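MAU2 chromatid cohesion factor homolog (Saccharomyces cerevisiae, PDB 4XDN) pairs with SCC2 in the complex required to load cohesin onto chromosomes, and so takes part in sister chromatid cohesion. Local coordinates at residues Gln192-Leu204 and Leu217-Phe230. Numbering follows the deposited sequence.
Sequences QHRRVKTSFHGLL and LNLCYVNYLLNERF. With SO4 (sulfate ion), chain E.
Helices 193-204 and 217-228 run antiparallel, their axes 10.6 Å apart at closest approach and crossing at -161°, with F200 facing Y221 at mid-length. The F200 ring enters a hole made by L217, C220, Y221 and Y224, knobs-into-holes fashion, and lies in an offset stack on the Y221 ring, planes 26° apart. Y221 CA also lies over the F200 face, a CH-pi contact 3.8 Å from the centroid, so the ring rests on backbone as well as on its aromatic partner. At the C-terminal end of 193-204, L204 slides its CD2 past L217 CB while its CD1 touches Y221 CD2, and L203 meets the methyls of L217.

Y224 is the knob in the other direction, sitting among H193, V196, K197 and F200. V196 CG1, anti to the backbone N (chi1 170°), is set over one face of the phenol, 3.6 Å from the ring centroid. The Y224 hydroxyl OH hydrogen-bonds H193 ND1 at 3.0 Å, near the imidazole plane. One face of that imidazole receives the edge of F230, and E228 OE2 comes within 3.5 Å of H193 CE1. The extended chain of K197 brings NZ over the centre of the F230 ring, 3.7 Å from the centroid, a cation-pi contact; E228 CB lies against the opposite face.

At the N-terminus of helix 193-204, a sulfate, probably from the crystallisation liquor, accepts a hydrogen bond from R195 N to O1 (2.9 Å), another from R195 NH1, and a weak one from R194 N. V184 and C187 of helix 170-189 also pack on helix 193-206, joining to the array this helical hairpin, of the kind that builds the TPR-like superhelix of the SCC4/mau-2 family. The chemistry is thus graded along the interface, apolar around F200 and polar-aromatic around H193.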
ATOM      1  N   GLN A 192     -14.150  -9.403  -0.026  1.00 36.35           N
ATOM      2  CA  GLN A 192     -15.227  -9.706  -0.962  1.00 39.03           C
ATOM      3  C   GLN A 192     -15.211  -8.679  -2.085  1.00 37.70           C
ATOM      4  O   GLN A 192     -16.084  -7.815  -2.174  1.00 35.21           O
ATOM      5  CB  GLN A 192     -16.572  -9.709  -0.244  1.00 39.93           C
ATOM      6  CG  GLN A 192     -16.675 -10.770   0.838  1.00 40.54           C
ATOM      7  CD  GLN A 192     -17.976 -10.693   1.605  1.00 41.70           C
ATOM      8  OE1 GLN A 192     -18.680  -9.685   1.556  1.00 43.70           O
ATOM      9  NE2 GLN A 192     -18.304 -11.760   2.320  1.00 40.83           N
ATOM     10  N   HIS A 193     -14.211  -8.796  -2.947  1.00 36.23           N
ATOM     11  CA  HIS A 193     -13.863  -7.739  -3.886  1.00 38.03           C
ATOM     12  C   HIS A 193     -14.981  -7.403  -4.871  1.00 37.59           C
ATOM     13  O   HIS A 193     -15.156  -6.242  -5.238  1.00 35.49           O
ATOM     14  CB  HIS A 193     -12.593  -8.134  -4.643  1.00 41.38           C
ATOM     15  CG  HIS A 193     -11.433  -8.433  -3.744  1.00 42.87           C
ATOM     16  ND1 HIS A 193     -11.040  -7.585  -2.730  1.00 39.29           N
ATOM     17  CD2 HIS A 193     -10.586  -9.489  -3.700  1.00 46.28           C
ATOM     18  CE1 HIS A 193     -10.001  -8.104  -2.103  1.00 42.14           C
ATOM     19  NE2 HIS A 193      -9.704  -9.259  -2.672  1.00 46.27           N
ATOM     20  N   ARG A 194     -15.740  -8.406  -5.296  1.00 41.28           N
ATOM     21  CA  ARG A 194     -16.865  -8.162  -6.190  1.00 43.01           C
ATOM     22  C   ARG A 194     -17.961  -7.389  -5.459  1.00 41.16           C
ATOM     23  O   ARG A 194     -18.546  -6.460  -6.017  1.00 39.81           O
ATOM     24  CB  ARG A 194     -17.409  -9.478  -6.755  1.00 50.20           C
ATOM     25  CG  ARG A 194     -16.597 -10.013  -7.932  1.00 58.13           C
ATOM     26  CD  ARG A 194     -16.144 -11.457  -7.739  1.00 64.95           C
ATOM     27  NE  ARG A 194     -17.143 -12.425  -8.179  1.00 70.60           N
ATOM     28  CZ  ARG A 194     -16.942 -13.740  -8.222  1.00 75.45           C
ATOM     29  NH1 ARG A 194     -15.774 -14.251  -7.849  1.00 76.53           N
ATOM     30  NH2 ARG A 194     -17.908 -14.548  -8.641  1.00 77.75           N
ATOM     31  N   ARG A 195     -18.227  -7.760  -4.210  1.00 41.72           N
ATOM     32  CA  ARG A 195     -19.200  -7.033  -3.395  1.00 42.30           C
ATOM     33  C   ARG A 195     -18.749  -5.603  -3.104  1.00 37.39           C
ATOM     34  O   ARG A 195     -19.572  -4.689  -3.063  1.00 35.04           O
ATOM     35  CB  ARG A 195     -19.457  -7.757  -2.071  1.00 47.71           C
ATOM     36  CG  ARG A 195     -20.596  -8.773  -2.107  1.00 54.71           C
ATOM     37  CD  ARG A 195     -20.092 -10.210  -2.166  1.00 59.22           C
ATOM     38  NE  ARG A 195     -20.898 -11.100  -1.335  1.00 61.90           N
ATOM     39  CZ  ARG A 195     -20.466 -12.254  -0.833  1.00 62.10           C
ATOM     40  NH1 ARG A 195     -19.227 -12.670  -1.072  1.00 59.08           N
ATOM     41  NH2 ARG A 195     -21.278 -12.994  -0.087  1.00 63.03           N
ATOM     42  N   VAL A 196     -17.450  -5.413  -2.883  1.00 34.24           N
ATOM     43  CA  VAL A 196     -16.919  -4.083  -2.591  1.00 31.71           C
ATOM     44  C   VAL A 196     -17.231  -3.136  -3.744  1.00 32.22           C
ATOM     45  O   VAL A 196     -17.793  -2.059  -3.542  1.00 32.32           O
ATOM     46  CB  VAL A 196     -15.388  -4.107  -2.342  1.00 32.32           C
ATOM     47  CG1 VAL A 196     -14.819  -2.686  -2.273  1.00 31.96           C
ATOM     48  CG2 VAL A 196     -15.063  -4.862  -1.060  1.00 31.03           C
ATOM     49  N   LYS A 197     -16.871  -3.556  -4.954  1.00 34.00           N
ATOM     50  CA  LYS A 197     -17.077  -2.750  -6.152  1.00 38.50           C
ATOM     51  C   LYS A 197     -18.557  -2.455  -6.368  1.00 38.82           C
ATOM     52  O   LYS A 197     -18.936  -1.333  -6.708  1.00 37.91           O
ATOM     53  CB  LYS A 197     -16.496  -3.464  -7.372  1.00 43.38           C
ATOM     54  CG  LYS A 197     -15.002  -3.709  -7.281  1.00 46.94           C
ATOM     55  CD  LYS A 197     -14.554  -4.804  -8.232  1.00 52.57           C
ATOM     56  CE  LYS A 197     -13.066  -5.078  -8.094  1.00 54.97           C
ATOM     57  NZ  LYS A 197     -12.660  -6.286  -8.863  1.00 58.36           N
ATOM     58  N   THR A 198     -19.388  -3.473  -6.168  1.00 39.27           N
ATOM     59  CA  THR A 198     -20.833  -3.326  -6.287  1.00 38.74           C
ATOM     60  C   THR A 198     -21.364  -2.347  -5.246  1.00 37.28           C
ATOM     61  O   THR A 198     -22.222  -1.516  -5.544  1.00 36.67           O
ATOM     62  CB  THR A 198     -21.546  -4.686  -6.125  1.00 40.87           C
ATOM     63  OG1 THR A 198     -21.215  -5.536  -7.229  1.00 41.98           O
ATOM     64  CG2 THR A 198     -23.066  -4.515  -6.062  1.00 44.59           C
ATOM     65  N   SER A 199     -20.850  -2.452  -4.024  1.00 35.19           N
ATOM     66  CA  SER A 199     -21.314  -1.602  -2.932  1.00 34.92           C
ATOM     67  C   SER A 199     -20.838  -0.166  -3.114  1.00 33.74           C
ATOM     68  O   SER A 199     -21.592   0.773  -2.864  1.00 35.76           O
ATOM     69  CB  SER A 199     -20.838  -2.147  -1.585  1.00 36.82           C
ATOM     70  OG  SER A 199     -21.376  -3.434  -1.337  1.00 40.24           O
ATOM     71  N   PHE A 200     -19.592   0.005  -3.544  1.00 32.34           N
ATOM     72  CA  PHE A 200     -19.062   1.340  -3.812  1.00 32.46           C
ATOM     73  C   PHE A 200     -19.911   2.046  -4.862  1.00 34.06           C
ATOM     74  O   PHE A 200     -20.319   3.192  -4.677  1.00 34.87           O
ATOM     75  CB  PHE A 200     -17.606   1.273  -4.285  1.00 33.25           C
ATOM     76  CG  PHE A 200     -16.598   1.601  -3.217  1.00 34.25           C
ATOM     77  CD1 PHE A 200     -16.594   2.846  -2.606  1.00 35.06           C
ATOM     78  CD2 PHE A 200     -15.642   0.673  -2.839  1.00 34.40           C
ATOM     79  CE1 PHE A 200     -15.669   3.151  -1.630  1.00 34.09           C
ATOM     80  CE2 PHE A 200     -14.712   0.976  -1.865  1.00 35.39           C
ATOM     81  CZ  PHE A 200     -14.726   2.216  -1.258  1.00 34.67           C
ATOM     82  N   HIS A 201     -20.174   1.350  -5.962  1.00 36.50           N
ATOM     83  CA  HIS A 201     -20.958   1.908  -7.058  1.00 37.76           C
ATOM     84  C   HIS A 201     -22.359   2.297  -6.594  1.00 37.85           C
ATOM     85  O   HIS A 201     -22.829   3.401  -6.869  1.00 36.93           O
ATOM     86  CB  HIS A 201     -21.047   0.908  -8.212  1.00 38.43           C
ATOM     87  CG  HIS A 201     -21.704   1.460  -9.438  1.00 40.86           C
ATOM     88  ND1 HIS A 201     -23.072   1.488  -9.602  1.00 42.71           N
ATOM     89  CD2 HIS A 201     -21.178   2.007 -10.560  1.00 43.25           C
ATOM     90  CE1 HIS A 201     -23.362   2.028 -10.774  1.00 44.61           C
ATOM     91  NE2 HIS A 201     -22.231   2.352 -11.373  1.00 46.88           N
ATOM     92  N   GLY A 202     -23.022   1.385  -5.890  1.00 37.06           N
ATOM     93  CA  GLY A 202     -24.354   1.648  -5.377  1.00 38.84           C
ATOM     94  C   GLY A 202     -24.338   2.787  -4.378  1.00 40.31           C
ATOM     95  O   GLY A 202     -25.247   3.617  -4.343  1.00 42.22           O
ATOM     96  N   LEU A 203     -23.291   2.823  -3.562  1.00 38.66           N
ATOM     97  CA  LEU A 203     -23.117   3.884  -2.583  1.00 40.00           C
ATOM     98  C   LEU A 203     -22.919   5.230  -3.273  1.00 40.10           C
ATOM     99  O   LEU A 203     -23.639   6.187  -2.999  1.00 40.95           O
ATOM    100  CB  LEU A 203     -21.931   3.570  -1.672  1.00 41.57           C
ATOM    101  CG  LEU A 203     -21.471   4.667  -0.710  1.00 42.92           C
ATOM    102  CD1 LEU A 203     -22.616   5.154   0.165  1.00 45.88           C
ATOM    103  CD2 LEU A 203     -20.328   4.149   0.144  1.00 42.27           C
ATOM    104  N   LEU A 204     -21.947   5.289  -4.179  1.00 38.98           N
ATOM    105  CA  LEU A 204     -21.603   6.532  -4.865  1.00 39.10           C
ATOM    106  C   LEU A 204     -22.767   7.089  -5.681  1.00 39.90           C
ATOM    107  O   LEU A 204     -22.979   8.301  -5.724  1.00 39.51           O
ATOM    108  CB  LEU A 204     -20.393   6.311  -5.782  1.00 37.22           C
ATOM    109  CG  LEU A 204     -19.046   6.094  -5.084  1.00 35.29           C
ATOM    110  CD1 LEU A 204     -18.016   5.534  -6.052  1.00 35.53           C
ATOM    111  CD2 LEU A 204     -18.548   7.394  -4.470  1.00 36.11           C
ATOM    112  N   LEU A 217     -15.751   9.523  -0.635  1.00 27.82           N
ATOM    113  CA  LEU A 217     -16.013   8.108  -0.863  1.00 28.11           C
ATOM    114  C   LEU A 217     -15.312   7.614  -2.118  1.00 28.09           C
ATOM    115  O   LEU A 217     -14.849   6.476  -2.174  1.00 26.19           O
ATOM    116  CB  LEU A 217     -17.514   7.855  -0.978  1.00 28.32           C
ATOM    117  CG  LEU A 217     -18.330   8.090   0.290  1.00 30.54           C
ATOM    118  CD1 LEU A 217     -19.807   8.089  -0.050  1.00 33.94           C
ATOM    119  CD2 LEU A 217     -18.013   7.036   1.340  1.00 31.55           C
ATOM    120  N   ASN A 218     -15.236   8.474  -3.126  1.00 28.27           N
ATOM    121  CA  ASN A 218     -14.585   8.110  -4.373  1.00 30.46           C
ATOM    122  C   ASN A 218     -13.081   7.948  -4.174  1.00 29.88           C
ATOM    123  O   ASN A 218     -12.449   7.123  -4.828  1.00 28.93           O
ATOM    124  CB  ASN A 218     -14.869   9.155  -5.451  1.00 33.43           C
ATOM    125  CG  ASN A 218     -14.278   8.779  -6.791  1.00 34.04           C
ATOM    126  OD1 ASN A 218     -14.755   7.860  -7.454  1.00 34.09           O
ATOM    127  ND2 ASN A 218     -13.232   9.487  -7.198  1.00 34.31           N
ATOM    128  N   LEU A 219     -12.517   8.736  -3.264  1.00 28.43           N
ATOM    129  CA  LEU A 219     -11.107   8.611  -2.917  1.00 28.99           C
ATOM    130  C   LEU A 219     -10.861   7.282  -2.213  1.00 29.00           C
ATOM    131  O   LEU A 219      -9.861   6.612  -2.474  1.00 29.67           O
ATOM    132  CB  LEU A 219     -10.662   9.777  -2.028  1.00 28.34           C
ATOM    133  CG  LEU A 219     -10.557  11.138  -2.714  1.00 30.96           C
ATOM    134  CD1 LEU A 219     -10.461  12.251  -1.684  1.00 29.51           C
ATOM    135  CD2 LEU A 219      -9.364  11.173  -3.650  1.00 33.99           C
ATOM    136  N   CYS A 220     -11.776   6.905  -1.321  1.00 27.17           N
ATOM    137  CA  CYS A 220     -11.712   5.603  -0.663  1.00 27.74           C
ATOM    138  C   CYS A 220     -11.745   4.504  -1.716  1.00 29.74           C
ATOM    139  O   CYS A 220     -11.018   3.514  -1.625  1.00 28.07           O
ATOM    140  CB  CYS A 220     -12.874   5.417   0.321  1.00 25.44           C
ATOM    141  SG  CYS A 220     -12.889   6.532   1.751  1.00 27.85           S
ATOM    142  N   TYR A 221     -12.596   4.698  -2.718  1.00 31.86           N
ATOM    143  CA  TYR A 221     -12.765   3.730  -3.794  1.00 29.38           C
ATOM    144  C   TYR A 221     -11.470   3.557  -4.577  1.00 26.90           C
ATOM    145  O   TYR A 221     -10.963   2.444  -4.715  1.00 27.73           O
ATOM    146  CB  TYR A 221     -13.891   4.177  -4.728  1.00 29.53           C
ATOM    147  CG  TYR A 221     -14.290   3.174  -5.788  1.00 29.09           C
ATOM    148  CD1 TYR A 221     -14.057   1.815  -5.623  1.00 28.53           C
ATOM    149  CD2 TYR A 221     -14.907   3.593  -6.960  1.00 30.62           C
ATOM    150  CE1 TYR A 221     -14.433   0.903  -6.595  1.00 31.87           C
ATOM    151  CE2 TYR A 221     -15.281   2.692  -7.934  1.00 33.06           C
ATOM    152  CZ  TYR A 221     -15.042   1.350  -7.748  1.00 34.24           C
ATOM    153  OH  TYR A 221     -15.413   0.452  -8.722  1.00 38.28           O
ATOM    154  N   VAL A 222     -10.937   4.665  -5.082  1.00 25.89           N
ATOM    155  CA  VAL A 222      -9.720   4.632  -5.883  1.00 29.92           C
ATOM    156  C   VAL A 222      -8.566   4.016  -5.095  1.00 28.53           C
ATOM    157  O   VAL A 222      -7.832   3.179  -5.621  1.00 27.15           O
ATOM    158  CB  VAL A 222      -9.326   6.048  -6.366  1.00 31.69           C
ATOM    159  CG1 VAL A 222      -7.947   6.044  -7.026  1.00 33.14           C
ATOM    160  CG2 VAL A 222     -10.369   6.579  -7.340  1.00 32.14           C
ATOM    161  N   ASN A 223      -8.418   4.419  -3.836  1.00 28.58           N
ATOM    162  CA  ASN A 223      -7.340   3.898  -3.004  1.00 28.84           C
ATOM    163  C   ASN A 223      -7.473   2.392  -2.809  1.00 27.24           C
ATOM    164  O   ASN A 223      -6.484   1.664  -2.867  1.00 26.85           O
ATOM    165  CB  ASN A 223      -7.313   4.596  -1.641  1.00 28.18           C
ATOM    166  CG  ASN A 223      -5.903   4.736  -1.079  1.00 29.35           C
ATOM    167  OD1 ASN A 223      -5.604   5.697  -0.367  1.00 29.19           O
ATOM    168  ND2 ASN A 223      -5.026   3.788  -1.409  1.00 30.80           N
ATOM    169  N   TYR A 224      -8.696   1.927  -2.578  1.00 26.47           N
ATOM    170  CA  TYR A 224      -8.946   0.494  -2.458  1.00 30.03           C
ATOM    171  C   TYR A 224      -8.518  -0.248  -3.724  1.00 30.63           C
ATOM    172  O   TYR A 224      -7.870  -1.289  -3.652  1.00 31.16           O
ATOM    173  CB  TYR A 224     -10.425   0.219  -2.176  1.00 28.89           C
ATOM    174  CG  TYR A 224     -10.867  -1.161  -2.607  1.00 28.75           C
ATOM    175  CD1 TYR A 224     -10.610  -2.274  -1.817  1.00 26.59           C
ATOM    176  CD2 TYR A 224     -11.535  -1.352  -3.809  1.00 29.13           C
ATOM    177  CE1 TYR A 224     -11.009  -3.537  -2.210  1.00 27.48           C
ATOM    178  CE2 TYR A 224     -11.937  -2.611  -4.212  1.00 29.79           C
ATOM    179  CZ  TYR A 224     -11.670  -3.700  -3.410  1.00 29.29           C
ATOM    180  OH  TYR A 224     -12.070  -4.953  -3.811  1.00 32.86           O
ATOM    181  N   LEU A 225      -8.889   0.296  -4.878  1.00 30.22           N
ATOM    182  CA  LEU A 225      -8.571  -0.332  -6.156  1.00 30.63           C
ATOM    183  C   LEU A 225      -7.063  -0.374  -6.382  1.00 29.70           C
ATOM    184  O   LEU A 225      -6.530  -1.375  -6.858  1.00 30.08           O
ATOM    185  CB  LEU A 225      -9.261   0.411  -7.305  1.00 32.90           C
ATOM    186  CG  LEU A 225     -10.792   0.341  -7.332  1.00 33.78           C
ATOM    187  CD1 LEU A 225     -11.348   1.307  -8.362  1.00 33.71           C
ATOM    188  CD2 LEU A 225     -11.278  -1.074  -7.624  1.00 35.04           C
ATOM    189  N   LEU A 226      -6.380   0.712  -6.034  1.00 28.00           N
ATOM    190  CA  LEU A 226      -4.929   0.776  -6.176  1.00 29.72           C
ATOM    191  C   LEU A 226      -4.235  -0.211  -5.239  1.00 30.02           C
ATOM    192  O   LEU A 226      -3.237  -0.831  -5.612  1.00 31.90           O
ATOM    193  CB  LEU A 226      -4.428   2.194  -5.906  1.00 30.88           C
ATOM    194  CG  LEU A 226      -4.673   3.218  -7.016  1.00 31.38           C
ATOM    195  CD1 LEU A 226      -4.381   4.622  -6.508  1.00 33.35           C
ATOM    196  CD2 LEU A 226      -3.824   2.909  -8.240  1.00 30.68           C
ATOM    197  N   ASN A 227      -4.764  -0.356  -4.027  1.00 26.89           N
ATOM    198  CA  ASN A 227      -4.224  -1.311  -3.063  1.00 26.73           C
ATOM    199  C   ASN A 227      -4.297  -2.739  -3.588  1.00 28.75           C
ATOM    200  O   ASN A 227      -3.438  -3.566  -3.278  1.00 34.82           O
ATOM    201  CB  ASN A 227      -4.972  -1.221  -1.730  1.00 27.81           C
ATOM    202  CG  ASN A 227      -4.804   0.124  -1.053  1.00 28.98           C
ATOM    203  OD1 ASN A 227      -3.888   0.880  -1.374  1.00 30.42           O
ATOM    204  ND2 ASN A 227      -5.691   0.430  -0.110  1.00 30.40           N
ATOM    205  N   GLU A 228      -5.332  -3.019  -4.375  1.00 28.36           N
ATOM    206  CA  GLU A 228      -5.541  -4.345  -4.953  1.00 30.19           C
ATOM    207  C   GLU A 228      -5.019  -4.420  -6.388  1.00 32.53           C
ATOM    208  O   GLU A 228      -5.060  -5.480  -7.017  1.00 33.77           O
ATOM    209  CB  GLU A 228      -7.028  -4.705  -4.922  1.00 33.33           C
ATOM    210  CG  GLU A 228      -7.629  -4.799  -3.523  1.00 36.56           C
ATOM    211  CD  GLU A 228      -7.090  -5.975  -2.725  1.00 40.43           C
ATOM    212  OE1 GLU A 228      -6.501  -6.895  -3.328  1.00 42.66           O
ATOM    213  OE2 GLU A 228      -7.258  -5.978  -1.487  1.00 41.07           O
ATOM    214  N   ARG A 229      -4.531  -3.290  -6.893  1.00 31.65           N
ATOM    215  CA  ARG A 229      -4.093  -3.166  -8.282  1.00 33.70           C
ATOM    216  C   ARG A 229      -5.195  -3.568  -9.258  1.00 35.27           C
ATOM    217  O   ARG A 229      -4.918  -4.094 -10.335  1.00 37.98           O
ATOM    218  CB  ARG A 229      -2.833  -4.008  -8.535  1.00 35.07           C
ATOM    219  CG  ARG A 229      -1.608  -3.564  -7.741  1.00 34.39           C
ATOM    220  CD  ARG A 229      -1.219  -2.127  -8.047  1.00 35.61           C
ATOM    221  NE  ARG A 229       0.190  -2.009  -8.422  1.00 49.27           N
ATOM    222  CZ  ARG A 229       0.639  -1.793  -9.656  1.00 58.05           C
ATOM    223  NH1 ARG A 229      -0.196  -1.657 -10.679  1.00 61.98           N
ATOM    224  NH2 ARG A 229       1.942  -1.706  -9.871  1.00 62.97           N
ATOM    225  N   PHE A 230      -6.444  -3.320  -8.878  1.00 32.52           N
ATOM    226  CA  PHE A 230      -7.564  -3.524  -9.786  1.00 33.94           C
ATOM    227  C   PHE A 230      -7.621  -2.375 -10.783  1.00 34.93           C
ATOM    228  O   PHE A 230      -7.254  -1.248 -10.448  1.00 33.58           O
ATOM    229  CB  PHE A 230      -8.892  -3.612  -9.026  1.00 33.07           C
ATOM    230  CG  PHE A 230      -9.068  -4.877  -8.234  1.00 33.16           C
ATOM    231  CD1 PHE A 230      -8.653  -6.098  -8.737  1.00 33.76           C
ATOM    232  CD2 PHE A 230      -9.664  -4.842  -6.983  1.00 33.15           C
ATOM    233  CE1 PHE A 230      -8.821  -7.259  -8.008  1.00 35.46           C
ATOM    234  CE2 PHE A 230      -9.837  -6.000  -6.248  1.00 33.50           C
ATOM    235  CZ  PHE A 230      -9.416  -7.211  -6.762  1.00 34.88           C
TER
HETATM  236  S   SO4 E 703     -16.763 -11.766  -3.841  1.00 86.70           S
HETATM  237  O1  SO4 E 703     -17.319 -10.452  -3.530  1.00 85.72           O
HETATM  238  O2  SO4 E 703     -16.662 -12.556  -2.616  1.00 87.49           O
HETATM  239  O3  SO4 E 703     -17.646 -12.446  -4.784  1.00 89.21           O
HETATM  240  O4  SO4 E 703     -15.431 -11.614  -4.423  1.00 85.53           O